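Local coordinates for kelch domain-containing protein (Colletotrichum graminicola M1.001, PDB 5C86) that probably catalyses the copper-dependent oxidation of alcohols, as a member of the AA5 family of galactose oxidase-like enzymes built on a Kelch beta-propeller, at residues G4-M9 / Q366-P371; V64-H69 / S106-L111; W180-K185 / G224-Y229. One frame throughout, in Å; residues are numbered along the deposited sequence. Where two conformers were deposited one is given.

Contact 1 (G4-M9 / Q366-P371); sequences GKWGPM and QFWSPP
Lys5 and Ser369 face each other as an antiparallel hydrogen-bonded pair, Ser369 N reaching Lys5 O at 2.8 Å and Lys5 N returning to Ser369 O at 3.0 Å, and next to them Trp6 and Trp368 form a non-hydrogen-bonded pair. Gly7 N continues the ladder to Phe367 O. On the face of the sheet that carries the two tryptophans, the edge of the Trp368 indole meets the face of Trp6, with planes at 56° and Trp368 CB also lying over the six-membered ring. Gln366 comes to the opposite face of Trp6: its amide plane is almost parallel to the indole (12° apart), with OE1 3.8 Å above the ring plane. The same amide gives NE2 to Gly7 O at 2.9 Å, nearly along the C=O axis, which probably helps to hold the amide against the ring. A water links Pro8 O with Phe367 N. Both indole nitrogens find carbonyls outside the contact, Trp6 NE1 at Thr326 O and Trp368 NE1 at Val3 O. An N-terminal strand paired with strand 364-369, late in the propeller, is the Velcro closure characteristic of beta-propellers.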
loop_
_atom_site.group_PDB
_atom_site.type_symbol
_atom_site.label_atom_id
_atom_site.label_comp_id
_atom_site.label_asym_id
_atom_site.label_seq_id
_atom_site.Cartn_x
_atom_site.Cartn_y
_atom_site.Cartn_z
ATOM N N GLY A 4 6.516 -4.651 20.449
ATOM C CA GLY A 4 7.230 -3.602 19.829
ATOM C C GLY A 4 7.255 -2.356 20.641
ATOM O O GLY A 4 7.065 -2.402 21.880
ATOM N N LYS A 5 7.473 -1.268 20.000
ATOM C CA LYS A 5 7.630 0.008 20.674
ATOM C C LYS A 5 7.319 1.138 19.767
ATOM O O LYS A 5 7.737 1.152 18.632
ATOM C CB LYS A 5 9.082 0.130 21.136
ATOM C CG LYS A 5 9.345 1.316 22.039
ATOM C CD LYS A 5 10.729 1.219 22.690
ATOM C CE LYS A 5 10.814 2.210 23.841
ATOM N NZ LYS A 5 11.013 3.579 23.324
ATOM N N TRP A 6 6.654 2.192 20.269
ATOM C CA TRP A 6 6.435 3.397 19.550
ATOM C C TRP A 6 7.568 4.388 19.714
ATOM O O TRP A 6 8.043 4.529 20.834
ATOM C CB TRP A 6 5.155 4.103 20.060
ATOM C CG TRP A 6 3.929 3.362 19.777
ATOM C CD1 TRP A 6 3.196 2.721 20.638
ATOM C CD2 TRP A 6 3.239 3.318 18.525
ATOM N NE1 TRP A 6 2.083 2.180 20.031
ATOM C CE2 TRP A 6 2.083 2.533 18.719
ATOM C CE3 TRP A 6 3.504 3.823 17.288
ATOM C CZ2 TRP A 6 1.149 2.284 17.676
ATOM C CZ3 TRP A 6 2.532 3.582 16.216
ATOM C CH2 TRP A 6 1.399 2.817 16.455
ATOM N N GLY A 7 7.928 5.093 18.680
ATOM C CA GLY A 7 8.817 6.228 18.794
ATOM C C GLY A 7 8.075 7.507 19.161
ATOM O O GLY A 7 6.877 7.495 19.371
ATOM N N PRO A 8 8.778 8.616 19.146
ATOM C CA PRO A 8 8.099 9.849 19.529
ATOM C C PRO A 8 7.101 10.328 18.497
ATOM O O PRO A 8 7.183 9.981 17.285
ATOM C CB PRO A 8 9.269 10.857 19.591
ATOM C CG PRO A 8 10.319 10.273 18.691
ATOM C CD PRO A 8 10.223 8.801 18.998
ATOM N N MET A 9 6.130 11.140 18.943
ATOM C CA MET A 9 5.132 11.689 18.044
ATOM C C MET A 9 5.812 12.658 17.084
ATOM O O MET A 9 6.623 13.484 17.508
ATOM C CB MET A 9 3.978 12.427 18.780
ATOM C CG MET A 9 3.013 11.595 19.651
ATOM S SD MET A 9 1.640 10.628 18.939
ATOM C CE MET A 9 1.632 11.102 17.266
ATOM N N GLN A 366 3.333 8.297 14.498
ATOM C CA GLN A 366 4.530 7.768 15.156
ATOM C C GLN A 366 4.992 6.576 14.297
ATOM O O GLN A 366 4.152 6.001 13.556
ATOM C CB GLN A 366 4.258 7.230 16.543
ATOM C CG GLN A 366 3.773 8.219 17.589
ATOM C CD GLN A 366 3.215 7.539 18.840
ATOM O OE1 GLN A 366 2.053 7.085 18.898
ATOM N NE2 GLN A 366 4.042 7.463 19.854
ATOM N N PHE A 367 6.211 6.132 14.533
ATOM C CA PHE A 367 6.738 4.951 13.907
ATOM C C PHE A 367 6.763 3.866 14.899
ATOM O O PHE A 367 7.244 4.011 16.045
ATOM C CB PHE A 367 8.144 5.275 13.363
ATOM C CG PHE A 367 8.140 6.249 12.259
ATOM C CD1 PHE A 367 7.928 5.904 10.878
ATOM C CD2 PHE A 367 8.274 7.623 12.518
ATOM C CE1 PHE A 367 7.913 6.794 9.922
ATOM C CE2 PHE A 367 8.247 8.556 11.472
ATOM C CZ PHE A 367 8.093 8.159 10.163
ATOM N N TRP A 368 6.190 2.735 14.545
ATOM C CA TRP A 368 6.177 1.574 15.401
ATOM C C TRP A 368 7.351 0.643 15.027
ATOM O O TRP A 368 7.526 0.311 13.859
ATOM C CB TRP A 368 4.890 0.760 15.294
ATOM C CG TRP A 368 4.798 -0.419 16.151
ATOM C CD1 TRP A 368 4.743 -0.472 17.550
ATOM C CD2 TRP A 368 4.678 -1.786 15.721
ATOM N NE1 TRP A 368 4.689 -1.727 17.967
ATOM C CE2 TRP A 368 4.623 -2.584 16.869
ATOM C CE3 TRP A 368 4.691 -2.416 14.442
ATOM C CZ2 TRP A 368 4.467 -3.966 16.809
ATOM C CZ3 TRP A 368 4.524 -3.746 14.399
ATOM C CH2 TRP A 368 4.497 -4.554 15.538
ATOM N N SER A 369 8.131 0.286 16.014
ATOM C CA SER A 369 9.222 -0.659 15.845
ATOM C C SER A 369 8.695 -2.017 16.192
ATOM O O SER A 369 8.328 -2.331 17.371
ATOM C CB SER A 369 10.429 -0.327 16.760
ATOM O OG SER A 369 11.076 0.822 16.377
ATOM N N PRO A 370 8.667 -2.964 15.202
ATOM C CA PRO A 370 8.187 -4.263 15.518
ATOM C C PRO A 370 9.094 -5.131 16.433
ATOM O O PRO A 370 10.269 -4.780 16.615
ATOM C CB PRO A 370 8.019 -4.956 14.097
ATOM C CG PRO A 370 7.976 -3.835 13.166
ATOM C CD PRO A 370 8.901 -2.792 13.742
ATOM N N PRO A 371 8.606 -6.265 16.943
ATOM C CA PRO A 371 9.430 -7.169 17.813
ATOM C C PRO A 371 10.750 -7.561 17.174
ATOM O O PRO A 371 11.719 -7.773 17.906
ATOM C CB PRO A 371 8.549 -8.369 18.019
ATOM C CG PRO A 371 7.173 -7.821 17.889
ATOM C CD PRO A 371 7.221 -6.760 16.831
HETATM O O HOH W 1 8.048 7.772 16.018
#

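Contact 2 (V64-H69 / S106-L111); sequences VQNTQH and SPWTPL
Gln65 and Trp108 are joined at two levels, through their backbones and through their side chains. Trp108 N donates to Gln65 O at 3.1 Å, and Pro107 CA brings a C-H contact to the same carbonyl. With CG anti to the backbone N (chi1 -162°) and the chain extended beyond it, the Gln65 side chain runs past the pyrrole side of the indole toward Ser106. There NE2 gives a 2.7 Å hydrogen bond to Ser106 O, close to the amide plane; a second acceptor, Glu104 O, also receives from NE2. The other end of the amide, OE1, lies at the indole edge and accepts a weak bond from Trp108 NE1 at 3.3 Å, while Thr49 OG1 is its stronger partner. The amide stands steeply to the ring, 74° between planes. Asn66 behaves differently: its amide is nearly parallel to the indole, but ND2 approaches Trp108 CB, at 3.3 Å, and sends its hydrogen bond to Ser96 OG. Asn66 OD1 accepts from Gln68 N at 3.1 Å in an Asx turn that follows a classic beta bulge. Two waters reach Trp108 O, one bridging to Thr67 N and the other to Asn66 OD1. A polar seam thus joins outer strand 63-66 of one blade to the loop entering outer strand 109-111 of the next, and bonds at both ends of each amide probably fix its rotation beside the buried indole.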
loop_
_atom_site.group_PDB
_atom_site.type_symbol
_atom_site.label_atom_id
_atom_site.label_comp_id
_atom_site.label_asym_id
_atom_site.label_seq_id
_atom_site.Cartn_x
_atom_site.Cartn_y
_atom_site.Cartn_z
ATOM N N VAL A 64 3.066 24.071 -1.590
ATOM C CA VAL A 64 2.245 23.794 -2.689
ATOM C C VAL A 64 3.018 23.101 -3.779
ATOM O O VAL A 64 3.558 23.679 -4.733
ATOM C CB VAL A 64 1.435 25.025 -3.218
ATOM C CG1 VAL A 64 0.600 24.601 -4.422
ATOM C CG2 VAL A 64 0.570 25.574 -2.134
ATOM N N GLN A 65 3.111 21.773 -3.654
ATOM C CA GLN A 65 4.067 21.070 -4.481
ATOM C C GLN A 65 3.422 20.698 -5.767
ATOM O O GLN A 65 4.103 20.408 -6.732
ATOM C CB GLN A 65 4.587 19.787 -3.766
ATOM C CG GLN A 65 5.866 19.289 -4.401
ATOM C CD GLN A 65 6.278 17.933 -3.889
ATOM O OE1 GLN A 65 5.648 17.391 -2.947
ATOM N NE2 GLN A 65 7.362 17.388 -4.455
ATOM N N ASN A 66 2.058 20.689 -5.805
ATOM C CA ASN A 66 1.349 20.452 -7.000
ATOM C C ASN A 66 0.420 21.661 -7.231
ATOM O O ASN A 66 -0.442 21.923 -6.420
ATOM C CB ASN A 66 0.485 19.159 -6.918
ATOM C CG ASN A 66 -0.042 18.769 -8.252
ATOM O OD1 ASN A 66 -0.298 19.629 -9.123
ATOM N ND2 ASN A 66 -0.164 17.487 -8.523
ATOM N N THR A 67 0.702 22.393 -8.319
ATOM C CA THR A 67 -0.013 23.667 -8.583
ATOM C C THR A 67 -1.206 23.534 -9.472
ATOM O O THR A 67 -1.884 24.567 -9.697
ATOM C CB THR A 67 0.980 24.689 -9.296
ATOM O OG1 THR A 67 1.273 24.279 -10.661
ATOM C CG2 THR A 67 2.153 24.911 -8.420
ATOM N N GLN A 68 -1.477 22.362 -10.036
ATOM C CA GLN A 68 -2.546 22.095 -10.989
ATOM C C GLN A 68 -3.656 21.079 -10.576
ATOM O O GLN A 68 -4.680 20.999 -11.226
ATOM C CB GLN A 68 -1.971 21.579 -12.293
ATOM C CG GLN A 68 -1.088 22.633 -13.008
ATOM C CD GLN A 68 -0.588 22.227 -14.405
ATOM O OE1 GLN A 68 -1.346 21.804 -15.302
ATOM N NE2 GLN A 68 0.723 22.336 -14.590
ATOM N N HIS A 69 -3.364 20.241 -9.567
ATOM C CA HIS A 69 -4.189 19.052 -9.204
ATOM C C HIS A 69 -4.276 19.079 -7.711
ATOM O O HIS A 69 -3.244 19.180 -7.000
ATOM C CB HIS A 69 -3.444 17.826 -9.759
ATOM C CG HIS A 69 -4.098 16.498 -9.580
ATOM N ND1 HIS A 69 -3.545 15.376 -10.181
ATOM C CD2 HIS A 69 -5.207 16.077 -8.927
ATOM C CE1 HIS A 69 -4.270 14.315 -9.879
ATOM N NE2 HIS A 69 -5.311 14.712 -9.183
ATOM N N SER A 106 10.592 18.817 -5.712
ATOM C CA SER A 106 10.350 19.390 -6.993
ATOM C C SER A 106 8.836 19.360 -7.368
ATOM O O SER A 106 8.042 18.652 -6.721
ATOM C CB SER A 106 11.246 18.707 -8.020
ATOM O OG SER A 106 10.846 17.382 -8.433
ATOM N N PRO A 107 8.429 20.073 -8.439
ATOM C CA PRO A 107 6.991 20.151 -8.740
ATOM C C PRO A 107 6.432 18.836 -9.270
ATOM O O PRO A 107 7.073 18.155 -10.072
ATOM C CB PRO A 107 6.908 21.255 -9.809
ATOM C CG PRO A 107 8.158 22.122 -9.545
ATOM C CD PRO A 107 9.209 21.125 -9.171
ATOM N N TRP A 108 5.206 18.525 -8.870
ATOM C CA TRP A 108 4.474 17.465 -9.543
ATOM C C TRP A 108 4.206 17.962 -10.929
ATOM O O TRP A 108 3.865 19.168 -11.119
ATOM C CB TRP A 108 3.149 17.201 -8.836
ATOM C CG TRP A 108 3.325 16.529 -7.468
ATOM C CD1 TRP A 108 3.772 17.039 -6.321
ATOM C CD2 TRP A 108 3.043 15.121 -7.205
ATOM N NE1 TRP A 108 3.794 16.052 -5.319
ATOM C CE2 TRP A 108 3.337 14.893 -5.877
ATOM C CE3 TRP A 108 2.570 14.097 -7.988
ATOM C CZ2 TRP A 108 3.189 13.625 -5.284
ATOM C CZ3 TRP A 108 2.396 12.899 -7.428
ATOM C CH2 TRP A 108 2.711 12.669 -6.100
ATOM N N THR A 109 4.276 17.133 -11.905
ATOM C CA THR A 109 3.971 17.575 -13.274
ATOM C C THR A 109 2.801 16.829 -13.893
ATOM O O THR A 109 2.465 15.717 -13.499
ATOM C CB THR A 109 5.249 17.434 -14.106
ATOM O OG1 THR A 109 5.591 16.035 -14.281
ATOM C CG2 THR A 109 6.381 18.229 -13.477
ATOM N N PRO A 110 2.170 17.353 -14.954
ATOM C CA PRO A 110 1.028 16.715 -15.495
ATOM C C PRO A 110 1.314 15.634 -16.448
ATOM O O PRO A 110 2.276 15.663 -17.199
ATOM C CB PRO A 110 0.287 17.881 -16.258
ATOM C CG PRO A 110 1.399 18.759 -16.614
ATOM C CD PRO A 110 2.312 18.745 -15.437
ATOM N N LEU A 111 0.474 14.637 -16.419
ATOM C CA LEU A 111 0.324 13.641 -17.419
ATOM C C LEU A 111 -1.012 13.778 -18.075
ATOM O O LEU A 111 -1.767 14.667 -17.707
ATOM C CB LEU A 111 0.583 12.229 -16.836
ATOM C CG LEU A 111 1.999 11.950 -16.274
ATOM C CD1 LEU A 111 2.090 10.521 -15.721
ATOM C CD2 LEU A 111 3.061 12.082 -17.339
HETATM O O HOH W 2 3.097 21.542 -9.873
HETATM O O HOH W 3 0.846 19.457 -11.942
#

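Contact 3 (W180-K185 / G224-Y229); sequences WLWSWK and GVSVMY
Trp182 and Ser226 share the one hydrogen bond between the two segments: NE1 donates to OG at 2.9 Å, 160° at the hydrogen, with the hydroxyl oxygen in the indole plane. Ser226 O sits at the same ring's edge, 3.4 Å from Trp182 CZ2. Over one face of this indole passes the backbone of the partner strand, with Met228 N 3.5 Å above the ring plane and Met228 CB making a CH-pi contact 4.0 Å from the centroid of the six-membered ring. The thioether, led off anti to the backbone N (chi1 -172°) and bent at its last torsion, carries CE back to Trp182 CB and to within 4.2 Å of Trp184 CE3. At the other end Trp180 flanks the serine: Ser226 OG is 3.6 Å from Trp180 CB, and Ser226 CB lies over the rim of the Trp180 ring. In the next shell, Trp184 NE1 is bonded to Gly260 O, and Ser183 O accepts from Arg430. Trp182 rests on Ile236 and Trp180 on Thr238, both in strand 235-239 beside 225-230, whereas Val225 and Val227 turn to strand 282-285. Strands 181-183 and 225-228 run nearly parallel with axes 8.5 Å apart, and side chains fill the distance between these innermost strands of adjacent blades. Within this largely apolar interface, the directional bond from indole to hydroxyl satisfies a buried N-H and probably fixes how Trp182 is turned.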
loop_
_atom_site.group_PDB
_atom_site.type_symbol
_atom_site.label_atom_id
_atom_site.label_comp_id
_atom_site.label_asym_id
_atom_site.label_seq_id
_atom_site.Cartn_x
_atom_site.Cartn_y
_atom_site.Cartn_z
ATOM N N TRP A 180 -9.972 -3.766 -4.048
ATOM C CA TRP A 180 -8.765 -4.460 -3.564
ATOM C C TRP A 180 -8.035 -5.035 -4.823
ATOM O O TRP A 180 -8.109 -6.202 -5.084
ATOM C CB TRP A 180 -9.127 -5.543 -2.593
ATOM C CG TRP A 180 -9.904 -5.180 -1.398
ATOM C CD1 TRP A 180 -10.372 -3.953 -1.025
ATOM C CD2 TRP A 180 -10.424 -6.090 -0.467
ATOM N NE1 TRP A 180 -11.074 -4.025 0.139
ATOM C CE2 TRP A 180 -11.160 -5.357 0.507
ATOM C CE3 TRP A 180 -10.319 -7.475 -0.310
ATOM C CZ2 TRP A 180 -11.753 -5.981 1.620
ATOM C CZ3 TRP A 180 -10.907 -8.071 0.780
ATOM C CH2 TRP A 180 -11.624 -7.364 1.714
ATOM N N LEU A 181 -7.348 -4.207 -5.556
ATOM C CA LEU A 181 -6.696 -4.608 -6.814
ATOM C C LEU A 181 -5.294 -5.187 -6.587
ATOM O O LEU A 181 -4.446 -4.616 -5.857
ATOM C CB LEU A 181 -6.552 -3.452 -7.709
ATOM C CG LEU A 181 -7.817 -2.663 -8.127
ATOM C CD1 LEU A 181 -7.474 -1.574 -9.112
ATOM C CD2 LEU A 181 -8.849 -3.607 -8.699
ATOM N N TRP A 182 -5.097 -6.370 -7.145
ATOM C CA TRP A 182 -3.797 -7.056 -7.076
ATOM C C TRP A 182 -3.356 -7.447 -8.475
ATOM O O TRP A 182 -3.956 -8.363 -9.020
ATOM C CB TRP A 182 -3.851 -8.248 -6.100
ATOM C CG TRP A 182 -3.984 -7.773 -4.730
ATOM C CD1 TRP A 182 -5.101 -7.725 -3.959
ATOM C CD2 TRP A 182 -2.965 -7.083 -4.004
ATOM N NE1 TRP A 182 -4.835 -7.071 -2.778
ATOM C CE2 TRP A 182 -3.532 -6.675 -2.767
ATOM C CE3 TRP A 182 -1.664 -6.746 -4.296
ATOM C CZ2 TRP A 182 -2.826 -5.913 -1.866
ATOM C CZ3 TRP A 182 -0.956 -6.021 -3.416
ATOM C CH2 TRP A 182 -1.550 -5.588 -2.201
ATOM N N SER A 183 -2.305 -6.819 -8.956
ATOM C CA SER A 183 -1.760 -7.199 -10.251
ATOM C C SER A 183 -1.133 -8.559 -10.237
ATOM O O SER A 183 -0.519 -9.008 -9.228
ATOM C CB SER A 183 -0.735 -6.213 -10.684
ATOM O OG SER A 183 -1.319 -4.945 -10.865
ATOM N N TRP A 184 -1.325 -9.284 -11.347
ATOM C CA TRP A 184 -0.867 -10.658 -11.437
ATOM C C TRP A 184 -0.320 -10.981 -12.864
ATOM O O TRP A 184 0.013 -10.086 -13.595
ATOM C CB TRP A 184 -1.963 -11.602 -10.919
ATOM C CG TRP A 184 -1.598 -13.010 -10.574
ATOM C CD1 TRP A 184 -2.194 -14.226 -11.055
ATOM C CD2 TRP A 184 -0.565 -13.440 -9.662
ATOM N NE1 TRP A 184 -1.607 -15.305 -10.459
ATOM C CE2 TRP A 184 -0.616 -14.873 -9.621
ATOM C CE3 TRP A 184 0.338 -12.762 -8.833
ATOM C CZ2 TRP A 184 0.190 -15.586 -8.783
ATOM C CZ3 TRP A 184 1.168 -13.525 -7.968
ATOM C CH2 TRP A 184 1.095 -14.906 -7.995
ATOM N N LYS A 185 -0.254 -12.255 -13.195
ATOM C CA LYS A 185 0.452 -12.698 -14.381
ATOM C C LYS A 185 -0.141 -12.100 -15.643
ATOM O O LYS A 185 -1.389 -11.961 -15.724
ATOM C CB LYS A 185 0.440 -14.202 -14.402
ATOM C CG LYS A 185 1.199 -14.838 -13.235
ATOM C CD LYS A 185 1.136 -16.375 -13.244
ATOM C CE LYS A 185 1.822 -16.959 -11.994
ATOM N NZ LYS A 185 2.064 -18.437 -12.224
ATOM N N GLY A 224 -12.232 -2.661 4.289
ATOM C CA GLY A 224 -11.359 -3.741 4.761
ATOM C C GLY A 224 -10.011 -3.531 4.127
ATOM O O GLY A 224 -9.836 -2.613 3.334
ATOM N N VAL A 225 -9.036 -4.319 4.527
ATOM C CA VAL A 225 -7.661 -4.199 4.050
ATOM C C VAL A 225 -7.204 -5.501 3.441
ATOM O O VAL A 225 -7.703 -6.600 3.784
ATOM C CB VAL A 225 -6.725 -3.754 5.153
ATOM C CG1 VAL A 225 -7.015 -2.339 5.577
ATOM C CG2 VAL A 225 -6.755 -4.650 6.354
ATOM N N SER A 226 -6.232 -5.427 2.580
ATOM C CA SER A 226 -5.633 -6.613 1.940
ATOM C C SER A 226 -4.209 -6.374 1.596
ATOM O O SER A 226 -3.816 -5.208 1.326
ATOM C CB SER A 226 -6.406 -7.053 0.705
ATOM O OG SER A 226 -6.285 -6.190 -0.420
ATOM N N VAL A 227 -3.384 -7.424 1.590
ATOM C CA VAL A 227 -1.990 -7.305 1.241
ATOM C C VAL A 227 -1.444 -8.611 0.722
ATOM O O VAL A 227 -1.658 -9.644 1.319
ATOM C CB VAL A 227 -1.082 -6.738 2.344
ATOM C CG1 VAL A 227 -1.122 -7.658 3.523
ATOM C CG2 VAL A 227 0.323 -6.534 1.849
ATOM N N MET A 228 -0.647 -8.521 -0.352
ATOM C CA MET A 228 0.018 -9.637 -0.920
ATOM C C MET A 228 1.317 -9.843 -0.162
ATOM O O MET A 228 2.319 -9.223 -0.444
ATOM C CB MET A 228 0.278 -9.397 -2.391
ATOM C CG MET A 228 0.817 -10.638 -3.092
ATOM S SD MET A 228 1.043 -10.439 -4.855
ATOM C CE MET A 228 -0.655 -10.607 -5.362
ATOM N N TYR A 229 1.303 -10.775 0.772
ATOM C CA TYR A 229 2.413 -11.000 1.661
ATOM C C TYR A 229 3.401 -12.048 1.133
ATOM O O TYR A 229 4.505 -12.170 1.664
ATOM C CB TYR A 229 1.931 -11.367 3.070
ATOM C CG TYR A 229 1.263 -12.704 3.169
ATOM C CD1 TYR A 229 1.986 -13.822 3.316
ATOM C CD2 TYR A 229 -0.098 -12.803 3.056
ATOM C CE1 TYR A 229 1.336 -15.065 3.389
ATOM C CE2 TYR A 229 -0.781 -14.001 3.100
ATOM C CZ TYR A 229 -0.016 -15.113 3.247
ATOM O OH TYR A 229 -0.679 -16.309 3.369
#

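The three contacts join different parts of one propeller and do not touch. Contact 1 closes the ring within a blade, whereas contacts 2 and 3 link neighbouring blades, contact 2 on the outer side, between strand 63-66 and the loop entering strand 109-111, and contact 3 at the inner strands. Contacts 2 and 3, their centres 28 Å apart, follow one another inside the loop that contact 1 closes. Contact 1 lies 26 Å from contact 3 and 32 Å from contact 2, centre to centre. Only contact 3 comes near the copper site, empty in this apo structure: the side chain of Val225 is about 10 Å from that of His423, and Trp180 about 12 Å from Tyr120.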